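Local atomic coordinates of putative prolyl-tRNA synthetase (Leishmania major, PDB entry 5XIL), a protein that probably attaches L-proline to tRNA(Pro) at the expense of ATP, the chain here being the class II catalytic core with its anticodon-binding and zinc-binding C-terminal domains. Residues R196-E201 against L477-E482; S321-G326 against A385-A390; V352-E357 against A393-V398; I433-C438 against V506-S511. All coordinates share one frame; numbering follows the deposited sequence.

Contact 1: R196-E201 against L477-E482; sequences RGRKTE and LCIPFE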
loop_
_atom_site.group_PDB
_atom_site.type_symbol
_atom_site.label_atom_id
_atom_site.label_comp_id
_atom_site.label_asym_id
_atom_site.label_seq_id
_atom_site.Cartn_x
_atom_site.Cartn_y
_atom_site.Cartn_z
ATOM N N ARG A 196 -22.974 13.934 -2.356
ATOM C CA ARG A 196 -22.271 14.498 -1.184
ATOM C C ARG A 196 -23.295 15.160 -0.326
ATOM O O ARG A 196 -24.081 15.975 -0.814
ATOM C CB ARG A 196 -21.271 15.560 -1.664
ATOM C CG ARG A 196 -20.151 15.055 -2.558
ATOM C CD ARG A 196 -19.652 16.215 -3.416
ATOM N NE ARG A 196 -18.470 15.919 -4.227
ATOM C CZ ARG A 196 -18.458 15.281 -5.368
ATOM N NH1 ARG A 196 -19.556 14.798 -5.857
ATOM N NH2 ARG A 196 -17.306 15.199 -6.050
ATOM N N GLY A 197 -23.251 14.896 0.983
ATOM C CA GLY A 197 -24.198 15.573 1.895
ATOM C C GLY A 197 -23.827 15.364 3.355
ATOM O O GLY A 197 -22.748 14.856 3.678
ATOM N N ARG A 198 -24.714 15.834 4.227
ATOM C CA ARG A 198 -24.526 15.729 5.644
ATOM C C ARG A 198 -25.574 14.798 6.226
ATOM O O ARG A 198 -26.769 14.843 5.872
ATOM C CB ARG A 198 -24.677 17.109 6.298
ATOM C CG ARG A 198 -24.205 17.145 7.728
ATOM C CD ARG A 198 -24.481 18.475 8.444
ATOM N NE ARG A 198 -25.774 19.091 8.152
ATOM C CZ ARG A 198 -25.986 20.091 7.296
ATOM N NH1 ARG A 198 -24.990 20.583 6.558
ATOM N NH2 ARG A 198 -27.223 20.567 7.139
ATOM N N LYS A 199 -25.157 13.957 7.147
ATOM C CA LYS A 199 -26.084 13.110 7.799
ATOM C C LYS A 199 -27.010 13.949 8.709
ATOM O O LYS A 199 -26.608 15.016 9.213
ATOM C CB LYS A 199 -25.411 12.024 8.617
ATOM C CG LYS A 199 -24.621 10.999 7.820
ATOM C CD LYS A 199 -25.518 10.087 7.030
ATOM C CE LYS A 199 -24.763 8.802 6.728
ATOM N NZ LYS A 199 -25.558 7.920 5.838
ATOM N N THR A 200 -28.259 13.516 8.846
ATOM C CA THR A 200 -29.102 14.110 9.923
ATOM C C THR A 200 -28.514 13.838 11.306
ATOM O O THR A 200 -27.688 12.895 11.535
ATOM C CB THR A 200 -30.548 13.550 9.888
ATOM O OG1 THR A 200 -30.512 12.159 10.215
ATOM C CG2 THR A 200 -31.180 13.774 8.535
ATOM N N GLU A 201 -28.998 14.591 12.289
ATOM C CA GLU A 201 -28.661 14.282 13.708
ATOM C C GLU A 201 -28.857 12.836 14.066
ATOM O O GLU A 201 -28.003 12.207 14.714
ATOM C CB GLU A 201 -29.491 15.169 14.660
ATOM C CG GLU A 201 -28.981 16.572 14.790
ATOM C CD GLU A 201 -27.622 16.670 15.468
ATOM O OE1 GLU A 201 -27.358 16.029 16.506
ATOM O OE2 GLU A 201 -26.811 17.456 14.967
ATOM N N LEU A 477 -30.889 9.376 4.091
ATOM C CA LEU A 477 -29.585 9.066 3.525
ATOM C C LEU A 477 -28.614 10.260 3.745
ATOM O O LEU A 477 -27.595 10.094 4.403
ATOM C CB LEU A 477 -29.707 8.625 2.070
ATOM C CG LEU A 477 -30.689 7.484 1.811
ATOM C CD1 LEU A 477 -30.713 7.257 0.305
ATOM C CD2 LEU A 477 -30.286 6.190 2.490
ATOM N N CYS A 478 -28.977 11.460 3.314
ATOM C CA CYS A 478 -28.210 12.651 3.625
ATOM C C CYS A 478 -29.042 13.836 3.258
ATOM O O CYS A 478 -30.011 13.723 2.465
ATOM C CB CYS A 478 -26.867 12.754 2.886
ATOM S SG CYS A 478 -27.024 13.008 1.129
ATOM N N ILE A 479 -28.639 14.974 3.797
ATOM C CA ILE A 479 -29.086 16.266 3.330
ATOM C C ILE A 479 -28.052 16.664 2.270
ATOM O O ILE A 479 -26.896 16.903 2.633
ATOM C CB ILE A 479 -29.047 17.352 4.418
ATOM C CG1 ILE A 479 -29.904 16.890 5.549
ATOM C CG2 ILE A 479 -29.662 18.637 3.870
ATOM C CD1 ILE A 479 -29.366 17.185 6.898
ATOM N N PRO A 480 -28.440 16.644 0.988
ATOM C CA PRO A 480 -27.463 16.926 -0.073
ATOM C C PRO A 480 -26.942 18.354 -0.041
ATOM O O PRO A 480 -27.720 19.278 0.179
ATOM C CB PRO A 480 -28.241 16.670 -1.359
ATOM C CG PRO A 480 -29.433 15.969 -0.991
ATOM C CD PRO A 480 -29.741 16.204 0.443
ATOM N N PHE A 481 -25.645 18.527 -0.259
ATOM C CA PHE A 481 -25.069 19.848 -0.328
ATOM C C PHE A 481 -25.619 20.571 -1.560
ATOM O O PHE A 481 -25.825 21.755 -1.513
ATOM C CB PHE A 481 -23.530 19.782 -0.378
ATOM C CG PHE A 481 -22.890 19.240 0.878
ATOM C CD1 PHE A 481 -23.351 19.597 2.107
ATOM C CD2 PHE A 481 -21.765 18.468 0.820
ATOM C CE1 PHE A 481 -22.810 19.115 3.268
ATOM C CE2 PHE A 481 -21.174 17.986 1.985
ATOM C CZ PHE A 481 -21.705 18.298 3.213
ATOM N N GLU A 482 -25.895 19.841 -2.633
ATOM C CA GLU A 482 -26.484 20.414 -3.840
ATOM C C GLU A 482 -27.987 20.284 -3.693
ATOM O O GLU A 482 -28.502 19.195 -3.875
ATOM C CB GLU A 482 -25.990 19.650 -5.085
ATOM C CG GLU A 482 -26.526 20.192 -6.415
ATOM C CD GLU A 482 -25.694 19.735 -7.612
ATOM O OE1 GLU A 482 -25.514 18.515 -7.816
ATOM O OE2 GLU A 482 -25.181 20.622 -8.325
HETATM O O HOH W 1 -24.884 17.015 -3.121
HETATM O O HOH W 2 -29.019 11.202 7.121
#

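Contact 2: S321-G326 against A385-A390; sequences SELCEG and AQTPAA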
loop_
_atom_site.group_PDB
_atom_site.type_symbol
_atom_site.label_atom_id
_atom_site.label_comp_id
_atom_site.label_asym_id
_atom_site.label_seq_id
_atom_site.Cartn_x
_atom_site.Cartn_y
_atom_site.Cartn_z
ATOM N N SER A 321 2.528 -6.641 -26.511
ATOM C CA SER A 321 3.749 -5.955 -26.152
ATOM C C SER A 321 3.665 -4.481 -26.462
ATOM O O SER A 321 4.116 -3.663 -25.675
ATOM C CB SER A 321 4.968 -6.649 -26.775
ATOM O OG SER A 321 6.071 -5.807 -26.448
ATOM N N GLU A 322 3.113 -4.134 -27.617
ATOM C CA GLU A 322 3.018 -2.760 -28.061
ATOM C C GLU A 322 2.050 -1.996 -27.140
ATOM O O GLU A 322 2.284 -0.845 -26.731
ATOM C CB GLU A 322 2.458 -2.698 -29.478
ATOM C CG GLU A 322 3.454 -3.237 -30.527
ATOM C CD GLU A 322 2.889 -3.347 -31.945
ATOM O OE1 GLU A 322 1.760 -2.886 -32.208
ATOM O OE2 GLU A 322 3.596 -3.935 -32.829
ATOM N N LEU A 323 0.938 -2.649 -26.815
ATOM C CA LEU A 323 -0.011 -1.917 -25.913
ATOM C C LEU A 323 0.590 -1.647 -24.527
ATOM O O LEU A 323 0.467 -0.533 -23.963
ATOM C CB LEU A 323 -1.315 -2.650 -25.855
ATOM C CG LEU A 323 -2.144 -2.754 -27.128
ATOM C CD1 LEU A 323 -3.355 -3.606 -26.877
ATOM C CD2 LEU A 323 -2.601 -1.413 -27.596
ATOM N N CYS A 324 1.280 -2.627 -23.995
ATOM C CA CYS A 324 1.813 -2.518 -22.617
ATOM C C CYS A 324 2.923 -1.468 -22.564
ATOM O O CYS A 324 3.012 -0.644 -21.637
ATOM C CB CYS A 324 2.266 -3.895 -22.105
ATOM S SG CYS A 324 1.016 -5.145 -21.781
ATOM N N GLU A 325 3.700 -1.385 -23.642
ATOM C CA GLU A 325 4.723 -0.372 -23.775
ATOM C C GLU A 325 4.119 1.009 -23.813
ATOM O O GLU A 325 4.724 1.936 -23.330
ATOM C CB GLU A 325 5.604 -0.604 -25.043
ATOM C CG GLU A 325 6.822 0.307 -25.105
ATOM C CD GLU A 325 7.875 0.007 -24.014
ATOM O OE1 GLU A 325 7.908 -1.120 -23.454
ATOM O OE2 GLU A 325 8.696 0.919 -23.727
ATOM N N GLY A 326 2.899 1.130 -24.327
ATOM C CA GLY A 326 2.158 2.374 -24.338
ATOM C C GLY A 326 1.317 2.600 -23.089
ATOM O O GLY A 326 0.522 3.504 -23.047
ATOM N N ALA A 385 1.554 2.658 -35.362
ATOM C CA ALA A 385 2.233 3.402 -34.305
ATOM C C ALA A 385 1.273 4.111 -33.297
ATOM O O ALA A 385 1.669 4.440 -32.183
ATOM C CB ALA A 385 3.184 4.446 -34.906
ATOM N N GLN A 386 0.078 4.392 -33.746
ATOM C CA GLN A 386 -0.889 5.153 -32.956
ATOM C C GLN A 386 -1.801 4.260 -32.126
ATOM O O GLN A 386 -2.608 4.783 -31.328
ATOM C CB GLN A 386 -1.789 5.974 -33.858
ATOM C CG GLN A 386 -1.165 7.268 -34.292
ATOM C CD GLN A 386 -0.112 7.041 -35.364
ATOM O OE1 GLN A 386 -0.367 6.358 -36.372
ATOM N NE2 GLN A 386 1.053 7.611 -35.164
ATOM N N THR A 387 -1.678 2.944 -32.303
ATOM C CA THR A 387 -2.628 2.023 -31.670
ATOM C C THR A 387 -2.669 2.171 -30.087
ATOM O O THR A 387 -3.763 2.238 -29.517
ATOM C CB THR A 387 -2.369 0.562 -32.057
ATOM O OG1 THR A 387 -2.311 0.421 -33.491
ATOM C CG2 THR A 387 -3.456 -0.376 -31.474
ATOM N N PRO A 388 -1.520 2.150 -29.420
ATOM C CA PRO A 388 -1.607 2.286 -27.964
ATOM C C PRO A 388 -2.313 3.571 -27.481
ATOM O O PRO A 388 -3.163 3.513 -26.556
ATOM C CB PRO A 388 -0.154 2.143 -27.503
ATOM C CG PRO A 388 0.568 1.480 -28.658
ATOM C CD PRO A 388 -0.135 1.971 -29.866
ATOM N N ALA A 389 -2.043 4.719 -28.098
ATOM C CA ALA A 389 -2.731 5.916 -27.708
ATOM C C ALA A 389 -4.188 5.824 -28.049
ATOM O O ALA A 389 -5.023 6.367 -27.318
ATOM C CB ALA A 389 -2.109 7.194 -28.341
ATOM N N ALA A 390 -4.517 5.256 -29.208
ATOM C CA ALA A 390 -5.894 5.166 -29.614
ATOM C C ALA A 390 -6.699 4.285 -28.622
ATOM O O ALA A 390 -7.818 4.620 -28.270
ATOM C CB ALA A 390 -6.023 4.588 -30.995
#

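Contact 3: V352-E357 against A393-V398; sequences VPLRVE and ALLEDV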
loop_
_atom_site.group_PDB
_atom_site.type_symbol
_atom_site.label_atom_id
_atom_site.label_comp_id
_atom_site.label_asym_id
_atom_site.label_seq_id
_atom_site.Cartn_x
_atom_site.Cartn_y
_atom_site.Cartn_z
ATOM N N VAL A 352 -13.771 -7.405 -18.635
ATOM C CA VAL A 352 -12.634 -6.751 -19.250
ATOM C C VAL A 352 -13.163 -5.656 -20.136
ATOM O O VAL A 352 -14.057 -5.924 -20.858
ATOM C CB VAL A 352 -11.808 -7.649 -20.158
ATOM C CG1 VAL A 352 -10.569 -6.854 -20.587
ATOM C CG2 VAL A 352 -11.417 -8.881 -19.425
ATOM N N PRO A 353 -12.704 -4.422 -19.978
ATOM C CA PRO A 353 -13.293 -3.325 -20.730
ATOM C C PRO A 353 -13.314 -3.499 -22.291
ATOM O O PRO A 353 -14.303 -3.119 -22.941
ATOM C CB PRO A 353 -12.401 -2.174 -20.338
ATOM C CG PRO A 353 -12.030 -2.408 -18.928
ATOM C CD PRO A 353 -11.928 -3.903 -18.840
ATOM N N LEU A 354 -12.222 -4.029 -22.852
ATOM C CA LEU A 354 -12.098 -4.127 -24.321
ATOM C C LEU A 354 -11.623 -5.493 -24.684
ATOM O O LEU A 354 -10.729 -6.081 -24.009
ATOM C CB LEU A 354 -11.105 -3.112 -24.846
ATOM C CG LEU A 354 -11.406 -1.627 -24.718
ATOM C CD1 LEU A 354 -10.276 -0.759 -25.183
ATOM C CD2 LEU A 354 -12.728 -1.307 -25.375
ATOM N N ARG A 355 -12.202 -6.061 -25.732
ATOM C CA ARG A 355 -11.729 -7.279 -26.260
ATOM C C ARG A 355 -11.276 -7.033 -27.732
ATOM O O ARG A 355 -12.008 -6.414 -28.478
ATOM C CB ARG A 355 -12.802 -8.313 -26.298
ATOM C CG ARG A 355 -12.390 -9.551 -27.122
ATOM C CD ARG A 355 -13.455 -10.623 -27.144
ATOM N NE ARG A 355 -14.635 -10.316 -27.942
ATOM C CZ ARG A 355 -15.878 -10.335 -27.481
ATOM N NH1 ARG A 355 -16.133 -10.532 -26.179
ATOM N NH2 ARG A 355 -16.889 -10.084 -28.315
ATOM N N VAL A 356 -10.085 -7.500 -28.062
ATOM C CA VAL A 356 -9.519 -7.420 -29.419
ATOM C C VAL A 356 -9.580 -8.830 -29.963
ATOM O O VAL A 356 -9.042 -9.730 -29.365
ATOM C CB VAL A 356 -8.053 -6.911 -29.462
ATOM C CG1 VAL A 356 -7.498 -7.113 -30.900
ATOM C CG2 VAL A 356 -7.905 -5.488 -29.067
ATOM N N GLU A 357 -10.267 -8.995 -31.078
ATOM C CA GLU A 357 -10.401 -10.248 -31.769
ATOM C C GLU A 357 -9.475 -10.139 -32.989
ATOM O O GLU A 357 -9.655 -9.223 -33.796
ATOM C CB GLU A 357 -11.858 -10.423 -32.211
ATOM C CG GLU A 357 -12.884 -10.205 -31.110
ATOM C CD GLU A 357 -14.344 -10.123 -31.561
ATOM O OE1 GLU A 357 -14.628 -10.414 -32.759
ATOM O OE2 GLU A 357 -15.223 -9.780 -30.722
ATOM N N ALA A 393 -7.131 6.033 -25.423
ATOM C CA ALA A 393 -8.229 6.995 -25.495
ATOM C C ALA A 393 -9.588 6.334 -25.461
ATOM O O ALA A 393 -10.538 6.872 -24.857
ATOM C CB ALA A 393 -8.132 7.968 -26.676
ATOM N N LEU A 394 -9.726 5.202 -26.126
ATOM C CA LEU A 394 -10.956 4.480 -26.054
ATOM C C LEU A 394 -11.292 4.028 -24.587
ATOM O O LEU A 394 -12.476 4.068 -24.192
ATOM C CB LEU A 394 -10.894 3.263 -26.908
ATOM C CG LEU A 394 -12.108 2.388 -26.963
ATOM C CD1 LEU A 394 -13.399 3.166 -27.155
ATOM C CD2 LEU A 394 -11.866 1.392 -28.111
ATOM N N LEU A 395 -10.271 3.605 -23.869
ATOM C CA LEU A 395 -10.467 3.306 -22.411
ATOM C C LEU A 395 -10.902 4.550 -21.618
ATOM O O LEU A 395 -11.695 4.454 -20.676
ATOM C CB LEU A 395 -9.222 2.700 -21.826
ATOM C CG LEU A 395 -8.950 1.291 -22.283
ATOM C CD1 LEU A 395 -7.476 0.995 -21.904
ATOM C CD2 LEU A 395 -9.927 0.235 -21.733
ATOM N N GLU A 396 -10.472 5.751 -21.979
ATOM C CA GLU A 396 -10.941 6.918 -21.261
ATOM C C GLU A 396 -12.364 7.207 -21.622
ATOM O O GLU A 396 -13.144 7.651 -20.779
ATOM C CB GLU A 396 -10.016 8.139 -21.501
ATOM C CG GLU A 396 -8.757 8.050 -20.694
ATOM C CD GLU A 396 -9.027 8.217 -19.183
ATOM O OE1 GLU A 396 -9.247 9.348 -18.721
ATOM O OE2 GLU A 396 -9.035 7.225 -18.438
ATOM N N ASP A 397 -12.748 6.989 -22.892
ATOM C CA ASP A 397 -14.142 7.134 -23.273
ATOM C C ASP A 397 -15.039 6.119 -22.569
ATOM O O ASP A 397 -16.159 6.458 -22.147
ATOM C CB ASP A 397 -14.328 7.037 -24.798
ATOM C CG ASP A 397 -15.746 7.195 -25.180
ATOM O OD1 ASP A 397 -16.326 8.293 -24.989
ATOM O OD2 ASP A 397 -16.310 6.182 -25.583
ATOM N N VAL A 398 -14.569 4.898 -22.467
ATOM C CA VAL A 398 -15.283 3.905 -21.705
ATOM C C VAL A 398 -15.564 4.399 -20.253
ATOM O O VAL A 398 -16.739 4.294 -19.812
ATOM C CB VAL A 398 -14.560 2.582 -21.670
ATOM C CG1 VAL A 398 -15.178 1.652 -20.578
ATOM C CG2 VAL A 398 -14.589 1.902 -23.049
#

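Contact 4: I433-C438 against V506-S511; sequences ILAPWC and VLFGRS. With ZN (zinc ion), chain B.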
loop_
_atom_site.group_PDB
_atom_site.type_symbol
_atom_site.label_atom_id
_atom_site.label_comp_id
_atom_site.label_asym_id
_atom_site.label_seq_id
_atom_site.Cartn_x
_atom_site.Cartn_y
_atom_site.Cartn_z
ATOM N N ILE A 433 -35.892 9.265 -2.744
ATOM C CA ILE A 433 -36.830 10.374 -2.680
ATOM C C ILE A 433 -36.170 11.591 -2.119
ATOM O O ILE A 433 -35.503 11.520 -1.080
ATOM C CB ILE A 433 -38.024 10.001 -1.755
ATOM C CG1 ILE A 433 -38.877 8.895 -2.404
ATOM C CG2 ILE A 433 -38.891 11.241 -1.489
ATOM C CD1 ILE A 433 -39.904 8.246 -1.459
ATOM N N LEU A 434 -36.321 12.702 -2.792
ATOM C CA LEU A 434 -35.994 14.008 -2.212
ATOM C C LEU A 434 -37.273 14.666 -1.794
ATOM O O LEU A 434 -38.187 14.830 -2.602
ATOM C CB LEU A 434 -35.317 14.883 -3.277
ATOM C CG LEU A 434 -33.851 14.809 -3.426
ATOM C CD1 LEU A 434 -33.493 15.681 -4.630
ATOM C CD2 LEU A 434 -33.146 15.317 -2.158
ATOM N N ALA A 435 -37.390 14.975 -0.514
ATOM C CA ALA A 435 -38.624 15.494 0.036
ATOM C C ALA A 435 -38.322 16.679 0.972
ATOM O O ALA A 435 -37.208 16.765 1.539
ATOM C CB ALA A 435 -39.325 14.392 0.833
ATOM N N PRO A 436 -39.313 17.581 1.151
ATOM C CA PRO A 436 -39.165 18.754 2.028
ATOM C C PRO A 436 -39.221 18.285 3.437
ATOM O O PRO A 436 -40.030 17.405 3.764
ATOM C CB PRO A 436 -40.405 19.602 1.745
ATOM C CG PRO A 436 -40.935 19.092 0.433
ATOM C CD PRO A 436 -40.549 17.645 0.339
ATOM N N TRP A 437 -38.372 18.847 4.291
ATOM C CA TRP A 437 -38.294 18.412 5.712
ATOM C C TRP A 437 -38.106 19.661 6.591
ATOM O O TRP A 437 -37.433 20.599 6.176
ATOM C CB TRP A 437 -37.091 17.504 5.867
ATOM C CG TRP A 437 -36.854 16.947 7.232
ATOM C CD1 TRP A 437 -37.789 16.482 8.131
ATOM C CD2 TRP A 437 -35.600 16.814 7.878
ATOM N NE1 TRP A 437 -37.172 16.030 9.283
ATOM C CE2 TRP A 437 -35.831 16.228 9.156
ATOM C CE3 TRP A 437 -34.314 17.161 7.535
ATOM C CZ2 TRP A 437 -34.812 15.934 10.031
ATOM C CZ3 TRP A 437 -33.322 16.849 8.390
ATOM C CH2 TRP A 437 -33.560 16.256 9.636
ATOM N N CYS A 438 -38.776 19.738 7.754
ATOM C CA CYS A 438 -38.602 20.942 8.608
ATOM C C CYS A 438 -37.314 20.876 9.413
ATOM O O CYS A 438 -36.842 21.890 9.953
ATOM C CB CYS A 438 -39.805 21.118 9.581
ATOM S SG CYS A 438 -39.971 19.776 10.748
ATOM N N VAL A 506 -34.368 16.757 1.838
ATOM C CA VAL A 506 -33.470 15.700 2.335
ATOM C C VAL A 506 -33.737 14.468 1.465
ATOM O O VAL A 506 -34.819 14.323 0.908
ATOM C CB VAL A 506 -33.715 15.405 3.838
ATOM C CG1 VAL A 506 -35.088 14.908 4.092
ATOM C CG2 VAL A 506 -32.734 14.372 4.446
ATOM N N LEU A 507 -32.711 13.670 1.274
ATOM C CA LEU A 507 -32.790 12.427 0.539
ATOM C C LEU A 507 -33.122 11.283 1.449
ATOM O O LEU A 507 -32.364 11.026 2.413
ATOM C CB LEU A 507 -31.439 12.235 -0.162
ATOM C CG LEU A 507 -31.277 11.026 -1.034
ATOM C CD1 LEU A 507 -32.132 11.167 -2.268
ATOM C CD2 LEU A 507 -29.785 10.917 -1.387
ATOM N N PHE A 508 -34.248 10.609 1.130
ATOM C CA PHE A 508 -34.760 9.446 1.844
ATOM C C PHE A 508 -34.679 8.217 0.931
ATOM O O PHE A 508 -34.696 8.347 -0.296
ATOM C CB PHE A 508 -36.196 9.563 2.134
ATOM C CG PHE A 508 -36.576 10.576 3.191
ATOM C CD1 PHE A 508 -36.664 10.196 4.503
ATOM C CD2 PHE A 508 -36.994 11.796 2.829
ATOM C CE1 PHE A 508 -37.117 11.115 5.483
ATOM C CE2 PHE A 508 -37.443 12.711 3.787
ATOM C CZ PHE A 508 -37.491 12.375 5.086
ATOM N N GLY A 509 -34.549 7.069 1.565
ATOM C CA GLY A 509 -34.689 5.799 0.876
ATOM C C GLY A 509 -34.683 4.607 1.739
ATOM O O GLY A 509 -34.205 4.635 2.889
ATOM N N ARG A 510 -35.139 3.501 1.191
ATOM C CA ARG A 510 -34.743 2.217 1.728
ATOM C C ARG A 510 -33.227 2.042 1.529
ATOM O O ARG A 510 -32.688 2.517 0.534
ATOM C CB ARG A 510 -35.536 1.112 1.025
ATOM C CG ARG A 510 -37.038 1.204 1.284
ATOM C CD ARG A 510 -37.812 0.152 0.515
ATOM N NE ARG A 510 -39.240 0.251 0.826
ATOM C CZ ARG A 510 -40.221 -0.099 0.001
ATOM N NH1 ARG A 510 -39.942 -0.575 -1.219
ATOM N NH2 ARG A 510 -41.486 0.091 0.367
ATOM N N SER A 511 -32.546 1.380 2.442
ATOM C CA SER A 511 -31.073 1.391 2.449
ATOM C C SER A 511 -30.510 0.002 2.633
ATOM O O SER A 511 -31.200 -0.852 3.125
ATOM C CB SER A 511 -30.568 2.316 3.560
ATOM O OG SER A 511 -29.229 2.785 3.356
HETATM ZN ZN ZN B . -41.656 18.279 10.230
#

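Contact 1: R196-E201 against L477-E482
Gly-197 CA packs over the centre of one face of the Phe-481 ring. It is 3.7 Å from the ring centroid and only 5° off the ring normal, a CH-pi contact. This is the tight part of the contact. Cys-478 SG and Ile-479 O also close in on this CA. Three backbone bonds join the two segments. Phe-481 N gives a nearly straight bond to Arg-196 O. The other two belong to Arg-198 and Ile-479, an antiparallel hydrogen-bonded pair, with Ile-479 N to Arg-198 O at 2.8 Å. The strand axes nonetheless cross at 99°, so the pairing is short. The end at Lys-199 is buried as well. Lys-199 NZ makes a weak bond to Leu-477 O, 3.3 Å long. The chain of Lys-199 bends at chi2 (-71°), which brings its end back toward this carbonyl. Its stronger partner is Glu-215.

The solvent side is looser. In one of two modelled conformers Arg-198 runs side by side with Ile-479. A water bridges Arg-196 O and Glu-482 N.

The pairing joins the class II core to the C-terminal domain. Strand 210-218 flanks strand 195-198, and strand 504-509 flanks strand 475-480, where Leu-477 and Cys-478 form a classic bulge against Leu-507. Helix 168-189 packs on Phe-481 through Leu-176 and Leu-179.

Contact 2: S321-G326 against A385-A390
Two helices of the anticodon-binding domain meet here, the C-terminal end of helix 306-325 and the first turn of helix 387-412. Pro-388 is the bump between them. Its CG reaches the backbone of the first helix, 3.5 Å from Glu-322 O. Its CB lies 3.9 Å from Gly-326 CA. Gly-326 is the first residue to leave helical geometry, and the proline packs directly on its backbone.

Leu-323 adds one branch to the contact. Its CD2 is 3.8 Å from Pro-388 CA and 4.1 Å from Thr-387 CG2. CG of Leu-323 is anti to its carbonyl carbon (chi1 -65°), and the outstretched chain carries CD2 across to the second helix. Thr-387 offers its methyl to the leucine. Its hydroxyl OG1 is turned to the chain just before the helix, where Ala-382 O and Asp-384 N are its partners.

The contact is small, 186 Å² in all, and is made by van der Waals packing. Glu-322 O also accepts the helical bond from Gly-326 N. The carboxylate of Glu-322 is held outside the pair, by Trp-383 NE1. The arrangement is a helix end packed against a helix start within the mixed alpha/beta fold of the class IIa anticodon-binding domain.

Contact 3: V352-E357 against A393-V398
Leu-354 is the central bump of this contact, a forked side chain that fits between Leu-394 and Leu-395 of the helix. Its CD1 is closest to Leu-395 CD2, at 3.6 Å, but also lies 4.0 Å from Leu-394 CD2. Its CD2 packs on Leu-394 CD2 at 3.9 Å. The same Leu-354 CD2 is more distant from Val-398 CG2, at 4.4 Å, one turn further along the helix from Leu-394. Leu-394, Leu-395 and Val-398 thus border the hollow that takes the fork.

Leu-395 is a bump in the other direction. Its CD2 fills the notch between Pro-353 and Leu-354, 3.7 Å from Pro-353 CB. The two neighbouring leucines reach the strand by different torsions. Leu-394 has CG anti to its backbone N (chi1 -179°). Leu-395 has CG anti to its carbonyl carbon (chi1 -71°), which swings CD2 toward the start of the strand. All contacts across the pair are between apolar side chains.

The strand and helix axes are 11.1 Å apart and their directions differ by 140°, so side chains alone span the gap. The salt bridge between Arg-355 and Glu-357 lies off the contact.

Val-293 and Val-370, on the strands flanking 354-358, also touch Leu-354. The packing is that of a helix laid on one face of a mixed five-stranded sheet, the alpha/beta fold of the anticodon-binding domain.

Contact 4: I433-C438 against V506-S511
Strands 433-437 and 506-509 pair antiparallel through four backbone bonds, two in the Ile-433 and Phe-508 pair and two in the Ala-435 and Val-506 pair. The shortest is Phe-508 N to Ile-433 O, 2.7 Å at 174°. Between these pairs Leu-434 faces Leu-507 as a non-hydrogen-bonded pair. There Leu-507 CA and Leu-434 CA each make a CA-H...O contact, to Ile-433 O and Val-506 O.

The side chains part to two faces. One face carries Ile-433, Ala-435, Val-506 and Phe-508. The ring of Phe-508 reaches diagonally along it, with CE2 3.9 Å from Ala-435 CB. Phe-423 meets that ring edge-to-face. On the other face Leu-434 CD2 rests 4.0 Å from Leu-507 CB.

Trp-437 extends the packing beyond the bridges. Its CB touches Val-506 CG1 at 3.7 Å, and its indole meets Val-506 CB obliquely. CG is anti to its backbone N (chi1 -179°), which sets the indole beside the valine. Trp-437 NE1 bonds to Ala-440 O. Cys-438 follows directly, and its SG binds the zinc ion at 2.3 Å. Cys-443 and Cys-493 are further ligands. The strand therefore leads straight into the metal site of the C-terminal domain.

Strand 414-416 runs parallel to 432-437 on its far side, while 475-480 lies antiparallel against 504-509. Helix 423-428 packs on Ile-433. Helix 441-455 covers Trp-437 through Cys-443 and Glu-444, and Phe-508 through Val-447.

Contacts 1 and 4 touch, their centres about 10 Å apart. Strands 475-480 and 504-509 are neighbours in a sheet, so contact 1 ties the catalytic core to the zinc-bearing domain that contact 4 helps build. Both rely on backbone hydrogen bonds. Contacts 2 and 3 lie on the opposite side of the chain's centre and share helix 387-412. Contact 3 is held by apolar side chains, and contact 2 by a proline packed on the backbone of a helix end, with a leucine beside it. Contact 2 is only partly buried, whereas contact 3 is buried against the sheet. Contacts 1 and 4 are also buried, though contact 1 keeps a solvent side.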